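Local coordinates for acyl-CoA dehydrogenase (Mycobacterium thermoresistibile, PDB 3PFD), which probably catalyses the flavin-dependent oxidation of saturated acyl-CoA thioesters to their 2,3-dehydroacyl-CoA products, passing the reducing equivalents to an acceptor, at residues Glu54-Ala57 and Ala58-Ser62; Val103-Leu106 and Gly107-Leu111; Phe197-His200 and Lys201-Gly205; Gly356-Gln359 and Asp360-Val363. All blocks are in the same frame, centred on the assembly; numbering follows the deposited sequence.

Contact 1: residues Glu54-Ala57 and Ala58-Ser62; sequences EALA and ALNSS
A58, L59, N60 and S61 each direct a backbone N-H to the carbonyl oxygen four residues earlier, on E54, A55, L56 and A57, in the regular alpha-helical pattern of helix 53-61. L56 and N60 form a side-chain pair one turn apart. Because CG of L56 lies anti to its backbone N (chi1 -179°), the leucine leans along the helix, and its CD1 branch comes 3.4 Å from N60 ND2. The two side chains meet at a slant, amide nitrogen against hydrocarbon, while N60 OD1 has a weak hydrogen bond to S65 OG. L59 lays its branch point beside the backbone, with CG 3.3 Å from A55 O, and its side chain packs on I100 and P101 of helix 95-114. The serines act differently. With chi1 at 75°, the hydroxyl of S61 folds back over the preceding turn, and OG donates to A57 O at 3.1 Å. That oxygen also takes S61 N at 3.0 Å, the two donors coming from opposite faces of the carbonyl plane. S62 repeats the pattern on the next carbonyl, with OG 2.9 Å from A58 O and its own N at 3.0 Å. At the other end of the helix, E54 forms a salt bridge with R50; a carboxylate so near the first turn is probably favoured by the helix dipole. The worked lesson is one of local economy: two carbonyls near the C-terminal end are each gripped by two hydrogen bonds, and both serine hydroxyls find their acceptor on the carbonyl four residues back.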
loop_
_atom_site.group_PDB
_atom_site.type_symbol
_atom_site.label_atom_id
_atom_site.label_comp_id
_atom_site.label_asym_id
_atom_site.label_seq_id
_atom_site.Cartn_x
_atom_site.Cartn_y
_atom_site.Cartn_z
ATOM N N GLU C 54 -31.124 -10.379 -21.284
ATOM C CA GLU C 54 -31.104 -9.246 -22.212
ATOM C C GLU C 54 -29.710 -8.994 -22.809
ATOM O O GLU C 54 -29.576 -8.796 -24.026
ATOM C CB GLU C 54 -31.606 -7.987 -21.519
ATOM C CG GLU C 54 -32.996 -8.099 -20.942
ATOM C CD GLU C 54 -33.013 -8.525 -19.481
ATOM O OE1 GLU C 54 -31.980 -8.975 -18.939
ATOM O OE2 GLU C 54 -34.090 -8.437 -18.866
ATOM N N ALA C 55 -28.672 -9.021 -21.966
ATOM C CA ALA C 55 -27.318 -8.991 -22.489
ATOM C C ALA C 55 -27.036 -10.144 -23.488
ATOM O O ALA C 55 -26.475 -9.897 -24.532
ATOM C CB ALA C 55 -26.286 -8.976 -21.369
ATOM N N LEU C 56 -27.429 -11.378 -23.163
ATOM C CA LEU C 56 -27.185 -12.523 -24.035
ATOM C C LEU C 56 -27.810 -12.340 -25.431
ATOM O O LEU C 56 -27.137 -12.549 -26.445
ATOM C CB LEU C 56 -27.682 -13.825 -23.398
ATOM C CG LEU C 56 -27.450 -15.119 -24.212
ATOM C CD1 LEU C 56 -25.946 -15.489 -24.376
ATOM C CD2 LEU C 56 -28.236 -16.297 -23.627
ATOM N N ALA C 57 -29.083 -11.938 -25.471
ATOM C CA ALA C 57 -29.771 -11.679 -26.735
ATOM C C ALA C 57 -29.054 -10.620 -27.585
ATOM O O ALA C 57 -28.856 -10.815 -28.783
ATOM C CB ALA C 57 -31.244 -11.294 -26.497
ATOM N N ALA C 58 -28.634 -9.530 -26.946
ATOM C CA ALA C 58 -27.961 -8.438 -27.640
ATOM C C ALA C 58 -26.576 -8.866 -28.138
ATOM O O ALA C 58 -26.199 -8.575 -29.274
ATOM C CB ALA C 58 -27.860 -7.232 -26.726
ATOM N N LEU C 59 -25.835 -9.575 -27.290
ATOM C CA LEU C 59 -24.502 -10.037 -27.661
ATOM C C LEU C 59 -24.583 -11.059 -28.801
ATOM O O LEU C 59 -23.858 -10.926 -29.778
ATOM C CB LEU C 59 -23.722 -10.563 -26.435
ATOM C CG LEU C 59 -23.304 -9.525 -25.363
ATOM C CD1 LEU C 59 -22.874 -10.190 -24.045
ATOM C CD2 LEU C 59 -22.195 -8.561 -25.836
ATOM N N ASN C 60 -25.488 -12.040 -28.677
ATOM C CA ASN C 60 -25.695 -13.089 -29.680
ATOM C C ASN C 60 -26.094 -12.517 -31.042
ATOM O O ASN C 60 -25.543 -12.919 -32.079
ATOM C CB ASN C 60 -26.788 -14.091 -29.229
ATOM C CG ASN C 60 -26.288 -15.125 -28.222
ATOM O OD1 ASN C 60 -25.083 -15.346 -28.059
ATOM N ND2 ASN C 60 -27.225 -15.773 -27.547
ATOM N N SER C 61 -27.053 -11.592 -31.046
ATOM C CA SER C 61 -27.582 -11.075 -32.306
ATOM C C SER C 61 -26.694 -10.013 -32.975
ATOM O O SER C 61 -26.747 -9.844 -34.185
ATOM C CB SER C 61 -29.035 -10.606 -32.156
ATOM O OG SER C 61 -29.123 -9.374 -31.465
ATOM N N SER C 62 -25.865 -9.310 -32.211
ATOM C CA SER C 62 -24.896 -8.421 -32.834
ATOM C C SER C 62 -23.546 -9.130 -33.076
ATOM O O SER C 62 -22.590 -8.501 -33.525
ATOM C CB SER C 62 -24.703 -7.168 -32.002
ATOM O OG SER C 62 -23.985 -7.502 -30.820
#

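Contact 2: residues Val103-Leu106 and Gly107-Leu111; sequences VNKL and GTMGL
T108 and N104 illustrate how a hydroxyl can take over a helical bond, for T108 OG1 donates to N104 O at 2.7 Å, the carbonyl that its backbone N would reach in a regular helix. A chi1 of 55° sets OG1 between its own N and carbonyl carbon, facing N104 O. Among the backbone bonds, G107 N still meets V103 O at 2.8 Å. T108 N instead turns to K105 O, 3.1 Å away and well above that carbonyl's plane, and M109 N bonds the same oxygen weakly. One water bridges the distorted turn, donating to L106 O at 2.7 Å and accepting from G110 N at 2.9 Å. Of the apolar contacts, K105 and M109 run side by side in the same direction, with K105 CE 3.7 Å from M109 SD; the extended lysine carries NZ onward to H254 O. T108 OG1 also bonds H68 NE2, and N104 spans S65 O and A134 N through its amide. L106 packs on Y136 and E377, its side chain about 5 Å from the bound reduced flavin dinucleotide. The result is a buried, water-bridged kink in helix 95-114 of the N-terminal domain of the acyl-CoA dehydrogenase fold, beside the flavin site.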
loop_
_atom_site.group_PDB
_atom_site.type_symbol
_atom_site.label_atom_id
_atom_site.label_comp_id
_atom_site.label_asym_id
_atom_site.label_seq_id
_atom_site.Cartn_x
_atom_site.Cartn_y
_atom_site.Cartn_z
ATOM N N VAL C 103 -16.414 -16.536 -20.607
ATOM C CA VAL C 103 -16.544 -18.006 -20.435
ATOM C C VAL C 103 -16.781 -18.752 -21.738
ATOM O O VAL C 103 -16.349 -19.916 -21.877
ATOM C CB VAL C 103 -17.467 -18.402 -19.242
ATOM C CG1 VAL C 103 -17.599 -19.937 -19.093
ATOM C CG2 VAL C 103 -16.876 -17.807 -17.964
ATOM N N ASN C 104 -17.406 -18.087 -22.721
ATOM C CA ASN C 104 -17.424 -18.661 -24.055
ATOM C C ASN C 104 -15.988 -18.984 -24.515
ATOM O O ASN C 104 -15.742 -20.035 -25.115
ATOM C CB ASN C 104 -18.185 -17.783 -25.071
ATOM C CG ASN C 104 -19.708 -17.960 -24.973
ATOM O OD1 ASN C 104 -20.201 -18.883 -24.309
ATOM N ND2 ASN C 104 -20.456 -17.080 -25.629
ATOM N N LYS C 105 -15.041 -18.102 -24.179
ATOM C CA LYS C 105 -13.652 -18.319 -24.501
ATOM C C LYS C 105 -13.034 -19.402 -23.595
ATOM O O LYS C 105 -12.434 -20.335 -24.091
ATOM C CB LYS C 105 -12.846 -17.000 -24.460
ATOM C CG LYS C 105 -11.626 -17.079 -25.369
ATOM C CD LYS C 105 -10.478 -16.166 -25.018
ATOM C CE LYS C 105 -9.271 -16.643 -25.845
ATOM N NZ LYS C 105 -8.248 -15.610 -25.978
ATOM N N LEU C 106 -13.185 -19.276 -22.278
ATOM C CA LEU C 106 -12.709 -20.298 -21.329
ATOM C C LEU C 106 -13.150 -21.726 -21.706
ATOM O O LEU C 106 -12.322 -22.641 -21.702
ATOM C CB LEU C 106 -13.167 -19.971 -19.892
ATOM C CG LEU C 106 -12.502 -20.748 -18.739
ATOM C CD1 LEU C 106 -10.981 -20.525 -18.727
ATOM C CD2 LEU C 106 -13.103 -20.391 -17.369
ATOM N N GLY C 107 -14.440 -21.907 -22.034
ATOM C CA GLY C 107 -15.017 -23.242 -22.342
ATOM C C GLY C 107 -14.712 -23.794 -23.731
ATOM O O GLY C 107 -15.145 -24.916 -24.080
ATOM N N THR C 108 -13.987 -23.018 -24.542
ATOM C CA THR C 108 -13.650 -23.480 -25.904
ATOM C C THR C 108 -12.167 -23.483 -26.231
ATOM O O THR C 108 -11.768 -24.080 -27.228
ATOM C CB THR C 108 -14.409 -22.737 -27.038
ATOM O OG1 THR C 108 -14.211 -21.317 -26.930
ATOM C CG2 THR C 108 -15.867 -23.091 -27.018
ATOM N N MET C 109 -11.360 -22.835 -25.394
ATOM C CA MET C 109 -9.960 -22.585 -25.736
ATOM C C MET C 109 -9.111 -23.872 -25.800
ATOM O O MET C 109 -8.310 -24.026 -26.710
ATOM C CB MET C 109 -9.345 -21.563 -24.784
ATOM C CG MET C 109 -8.214 -20.741 -25.394
ATOM S SD MET C 109 -8.621 -20.074 -27.031
ATOM C CE MET C 109 -6.942 -19.883 -27.639
ATOM N N GLY C 110 -9.290 -24.768 -24.824
ATOM C CA GLY C 110 -8.676 -26.099 -24.832
ATOM C C GLY C 110 -8.959 -26.836 -26.134
ATOM O O GLY C 110 -8.053 -27.414 -26.760
ATOM N N LEU C 111 -10.218 -26.768 -26.556
ATOM C CA LEU C 111 -10.674 -27.439 -27.767
ATOM C C LEU C 111 -10.025 -26.833 -28.992
ATOM O O LEU C 111 -9.566 -27.559 -29.876
ATOM C CB LEU C 111 -12.214 -27.381 -27.880
ATOM C CG LEU C 111 -12.849 -27.936 -29.164
ATOM C CD1 LEU C 111 -12.618 -29.434 -29.339
ATOM C CD2 LEU C 111 -14.328 -27.629 -29.180
HETATM O O HOH W 1 -11.002 -24.905 -22.474
#

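Contact 3: residues Phe197-His200 and Lys201-Gly205; sequences FMVH and KDDEG
H200 opens a type I beta turn and meets K201, D202 and D203 across it, and its side chain can be traced outward atom by atom. CB lies 3.6 Å from D203 OD2, the carboxylate oxygen that also accepts the backbone N-H of H200. CG comes next, 3.3 Å from K201 N. The first torsion, with CG anti to the backbone N (chi1 -171°), swings the imidazole alongside the turn, where ND1 receives D202 N at 3.1 Å. That bond is nearly straight at the hydrogen, although the donor is tilted 20° from the ring plane. Farther out, CE1 is met by D202 OD2 at 3.4 Å and by K201 CG at 3.5 Å. The side chains of K201 and D202 both lie alongside that of H200, pointing the same way. The ring and the carboxylate of D202 are turned 56° against each other. In the backbone, D203 N closes the turn on H200 O at 3.0 Å. The carboxylate of D203 reaches back to the strand: OD2 takes H200 N at 2.7 Å from above its own plane and grazes V199 CG1. It also forms a salt bridge with R236, whose NH1 bonds M198 O as well, and the imidazole meets W178 edge to face. Thus strand 194-200 of the middle domain is turned toward strand 206-211 by a compact polar network. As ND1 is an acceptor here, the histidine is probably neutral with its proton on NE2, while R236 would temper the negative charge that D203 brings to the backbone.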
loop_
_atom_site.group_PDB
_atom_site.type_symbol
_atom_site.label_atom_id
_atom_site.label_comp_id
_atom_site.label_asym_id
_atom_site.label_seq_id
_atom_site.Cartn_x
_atom_site.Cartn_y
_atom_site.Cartn_z
ATOM N N PHE C 197 -12.640 -33.638 -22.081
ATOM C CA PHE C 197 -13.744 -34.078 -22.935
ATOM C C PHE C 197 -14.783 -32.987 -23.164
ATOM O O PHE C 197 -15.047 -32.148 -22.280
ATOM C CB PHE C 197 -14.474 -35.273 -22.311
ATOM C CG PHE C 197 -13.570 -36.395 -21.891
ATOM C CD1 PHE C 197 -13.325 -37.470 -22.750
ATOM C CD2 PHE C 197 -12.969 -36.389 -20.625
ATOM C CE1 PHE C 197 -12.490 -38.529 -22.351
ATOM C CE2 PHE C 197 -12.115 -37.429 -20.221
ATOM C CZ PHE C 197 -11.874 -38.497 -21.077
ATOM N N MET C 198 -15.399 -33.014 -24.344
ATOM C CA MET C 198 -16.542 -32.139 -24.622
ATOM C C MET C 198 -17.817 -32.881 -24.280
ATOM O O MET C 198 -18.107 -33.944 -24.853
ATOM C CB MET C 198 -16.583 -31.695 -26.086
ATOM C CG MET C 198 -15.426 -30.814 -26.525
ATOM S SD MET C 198 -15.076 -29.379 -25.483
ATOM C CE MET C 198 -16.641 -28.475 -25.488
ATOM N N VAL C 199 -18.561 -32.321 -23.328
ATOM C CA VAL C 199 -19.816 -32.882 -22.876
ATOM C C VAL C 199 -20.951 -31.932 -23.274
ATOM O O VAL C 199 -20.822 -30.705 -23.151
ATOM C CB VAL C 199 -19.815 -33.128 -21.329
ATOM C CG1 VAL C 199 -21.195 -33.605 -20.846
ATOM C CG2 VAL C 199 -18.709 -34.146 -20.904
ATOM N N HIS C 200 -22.054 -32.521 -23.732
ATOM C CA HIS C 200 -23.224 -31.791 -24.194
ATOM C C HIS C 200 -24.342 -31.866 -23.152
ATOM O O HIS C 200 -24.481 -32.874 -22.462
ATOM C CB HIS C 200 -23.685 -32.360 -25.542
ATOM C CG HIS C 200 -24.747 -31.551 -26.226
ATOM N ND1 HIS C 200 -26.084 -31.657 -25.911
ATOM C CD2 HIS C 200 -24.669 -30.637 -27.221
ATOM C CE1 HIS C 200 -26.782 -30.837 -26.677
ATOM N NE2 HIS C 200 -25.948 -30.210 -27.487
ATOM N N LYS C 201 -25.108 -30.778 -23.030
ATOM C CA LYS C 201 -26.233 -30.659 -22.069
ATOM C C LYS C 201 -27.234 -31.835 -22.091
ATOM O O LYS C 201 -27.862 -32.135 -21.069
ATOM C CB LYS C 201 -26.988 -29.337 -22.285
ATOM C CG LYS C 201 -27.474 -29.137 -23.715
ATOM C CD LYS C 201 -28.304 -27.872 -23.892
ATOM C CE LYS C 201 -29.765 -28.198 -24.064
ATOM N NZ LYS C 201 -30.497 -27.105 -24.790
ATOM N N ASP C 202 -27.369 -32.487 -23.246
ATOM C CA ASP C 202 -28.323 -33.586 -23.445
ATOM C C ASP C 202 -27.697 -34.977 -23.320
ATOM O O ASP C 202 -28.393 -35.971 -23.454
ATOM C CB ASP C 202 -29.026 -33.454 -24.805
ATOM C CG ASP C 202 -29.835 -32.166 -24.935
ATOM O OD1 ASP C 202 -30.329 -31.649 -23.920
ATOM O OD2 ASP C 202 -29.989 -31.672 -26.062
ATOM N N ASP C 203 -26.387 -35.052 -23.061
ATOM C CA ASP C 203 -25.762 -36.345 -22.761
ATOM C C ASP C 203 -26.400 -36.927 -21.503
ATOM O O ASP C 203 -26.438 -36.267 -20.465
ATOM C CB ASP C 203 -24.258 -36.218 -22.539
ATOM C CG ASP C 203 -23.499 -35.901 -23.802
ATOM O OD1 ASP C 203 -23.922 -36.332 -24.894
ATOM O OD2 ASP C 203 -22.467 -35.215 -23.692
ATOM N N GLU C 204 -26.898 -38.158 -21.606
ATOM C CA GLU C 204 -27.588 -38.834 -20.500
ATOM C C GLU C 204 -26.674 -39.069 -19.308
ATOM O O GLU C 204 -25.502 -39.425 -19.476
ATOM C CB GLU C 204 -28.191 -40.168 -20.960
ATOM N N GLY C 205 -27.222 -38.860 -18.112
ATOM C CA GLY C 205 -26.482 -38.984 -16.856
ATOM C C GLY C 205 -25.654 -37.762 -16.499
ATOM O O GLY C 205 -24.865 -37.786 -15.551
#

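Contact 4: residues Gly356-Gln359 and Asp360-Val363; sequences GYTQ and DFPV
T358 and D360 cross at an angle at the start of a type I beta turn, the threonine hydroxyl set against the aspartate stem. T358 OG1 lies 3.4 Å from D360 CB and accepts D360 N in a weak bond of 3.3 Å, the pattern of an ST turn. This placement follows from a first torsion of 71°, which holds OG1 over its own backbone, where it also bonds Y355 O. The phenyl group of F361 presents its edge to the same hydroxyl, with OG1 near the ring plane and 4.4 Å from CD2. The turn itself is closed by another weak bond, from F361 N to T358 O at 3.5 Å. At the end of 360-363, V363 CG2 touches G356 CA at 3.8 Å. T358 lies about 6 Å, by its side chain, from a bound reduced flavin dinucleotide. The loop joins helix 326-352 to helix 363-373: the F361 ring meets Y355 edge-to-face and F352 with the planes about 55° apart, V363 leans on A348 and V349, and, from a second subunit, W169 packs on T358 and R368 O bonds Y357 OH.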
loop_
_atom_site.group_PDB
_atom_site.type_symbol
_atom_site.label_atom_id
_atom_site.label_comp_id
_atom_site.label_asym_id
_atom_site.label_seq_id
_atom_site.Cartn_x
_atom_site.Cartn_y
_atom_site.Cartn_z
ATOM N N GLY C 356 -22.774 5.875 -2.036
ATOM C CA GLY C 356 -21.953 4.793 -2.614
ATOM C C GLY C 356 -22.214 3.460 -1.914
ATOM O O GLY C 356 -22.031 2.384 -2.512
ATOM N N TYR C 357 -22.693 3.543 -0.668
ATOM C CA TYR C 357 -22.983 2.371 0.139
ATOM C C TYR C 357 -24.403 1.876 -0.103
ATOM O O TYR C 357 -24.831 0.919 0.536
ATOM C CB TYR C 357 -22.764 2.705 1.638
ATOM C CG TYR C 357 -22.491 1.513 2.522
ATOM C CD1 TYR C 357 -21.251 0.858 2.509
ATOM C CD2 TYR C 357 -23.471 1.037 3.368
ATOM C CE1 TYR C 357 -21.018 -0.253 3.327
ATOM C CE2 TYR C 357 -23.246 -0.069 4.208
ATOM C CZ TYR C 357 -22.026 -0.700 4.180
ATOM O OH TYR C 357 -21.831 -1.790 4.994
ATOM N N THR C 358 -25.125 2.504 -1.035
ATOM C CA THR C 358 -26.493 2.071 -1.364
ATOM C C THR C 358 -26.608 1.426 -2.734
ATOM O O THR C 358 -25.792 1.705 -3.627
ATOM C CB THR C 358 -27.514 3.234 -1.338
ATOM O OG1 THR C 358 -27.285 4.106 -2.456
ATOM C CG2 THR C 358 -27.412 4.002 -0.048
ATOM N N GLN C 359 -27.654 0.608 -2.905
ATOM C CA GLN C 359 -27.982 0.011 -4.204
ATOM C C GLN C 359 -28.543 1.010 -5.212
ATOM O O GLN C 359 -28.762 0.658 -6.365
ATOM C CB GLN C 359 -28.934 -1.177 -4.040
ATOM C CG GLN C 359 -28.236 -2.442 -3.700
ATOM C CD GLN C 359 -29.165 -3.511 -3.132
ATOM O OE1 GLN C 359 -30.307 -3.677 -3.588
ATOM N NE2 GLN C 359 -28.674 -4.239 -2.110
ATOM N N ASP C 360 -28.735 2.259 -4.793
ATOM C CA ASP C 360 -29.213 3.315 -5.687
ATOM C C ASP C 360 -28.171 3.687 -6.727
ATOM O O ASP C 360 -28.514 4.202 -7.787
ATOM C CB ASP C 360 -29.564 4.566 -4.912
ATOM C CG ASP C 360 -30.650 4.347 -3.889
ATOM O OD1 ASP C 360 -30.879 3.209 -3.414
ATOM O OD2 ASP C 360 -31.273 5.363 -3.534
ATOM N N PHE C 361 -26.900 3.442 -6.423
ATOM C CA PHE C 361 -25.841 3.660 -7.388
ATOM C C PHE C 361 -25.110 2.331 -7.672
ATOM O O PHE C 361 -25.241 1.390 -6.882
ATOM C CB PHE C 361 -24.919 4.792 -6.915
ATOM C CG PHE C 361 -25.569 6.145 -6.998
ATOM C CD1 PHE C 361 -25.570 6.845 -8.201
ATOM C CD2 PHE C 361 -26.244 6.673 -5.910
ATOM C CE1 PHE C 361 -26.199 8.096 -8.303
ATOM C CE2 PHE C 361 -26.878 7.916 -5.988
ATOM C CZ PHE C 361 -26.861 8.627 -7.180
ATOM N N PRO C 362 -24.396 2.233 -8.810
ATOM C CA PRO C 362 -23.779 0.955 -9.222
ATOM C C PRO C 362 -22.438 0.602 -8.558
ATOM O O PRO C 362 -21.978 -0.533 -8.681
ATOM C CB PRO C 362 -23.556 1.152 -10.734
ATOM C CG PRO C 362 -23.349 2.621 -10.897
ATOM C CD PRO C 362 -24.164 3.299 -9.812
ATOM N N VAL C 363 -21.797 1.553 -7.888
ATOM C CA VAL C 363 -20.407 1.344 -7.417
ATOM C C VAL C 363 -20.276 0.242 -6.346
ATOM O O VAL C 363 -19.330 -0.480 -6.315
ATOM C CB VAL C 363 -19.713 2.669 -6.981
ATOM C CG1 VAL C 363 -19.493 3.573 -8.180
ATOM C CG2 VAL C 363 -20.500 3.415 -5.858
#

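How the contacts relate
From the N terminus the four contacts follow in series; none nests in or crosses another. Contact 1 lies on helix 53-61 and its C-terminal end; this helix packs on helix 95-114, the home of contact 2, though the nearest atoms of the two contacts remain about 6 Å apart. Contact 2 meets contact 3 directly: M198 CE lies 4.1 Å from G107 O, and M198 SD packs on L111, joining the helical N-terminal domain to the beta middle domain. Contact 3 turns the chain between two strands, whereas contact 4 turns it between two helices of the C-terminal domain, its centre about 41 Å from that of contact 3, across the chain's centre, at a subunit interface.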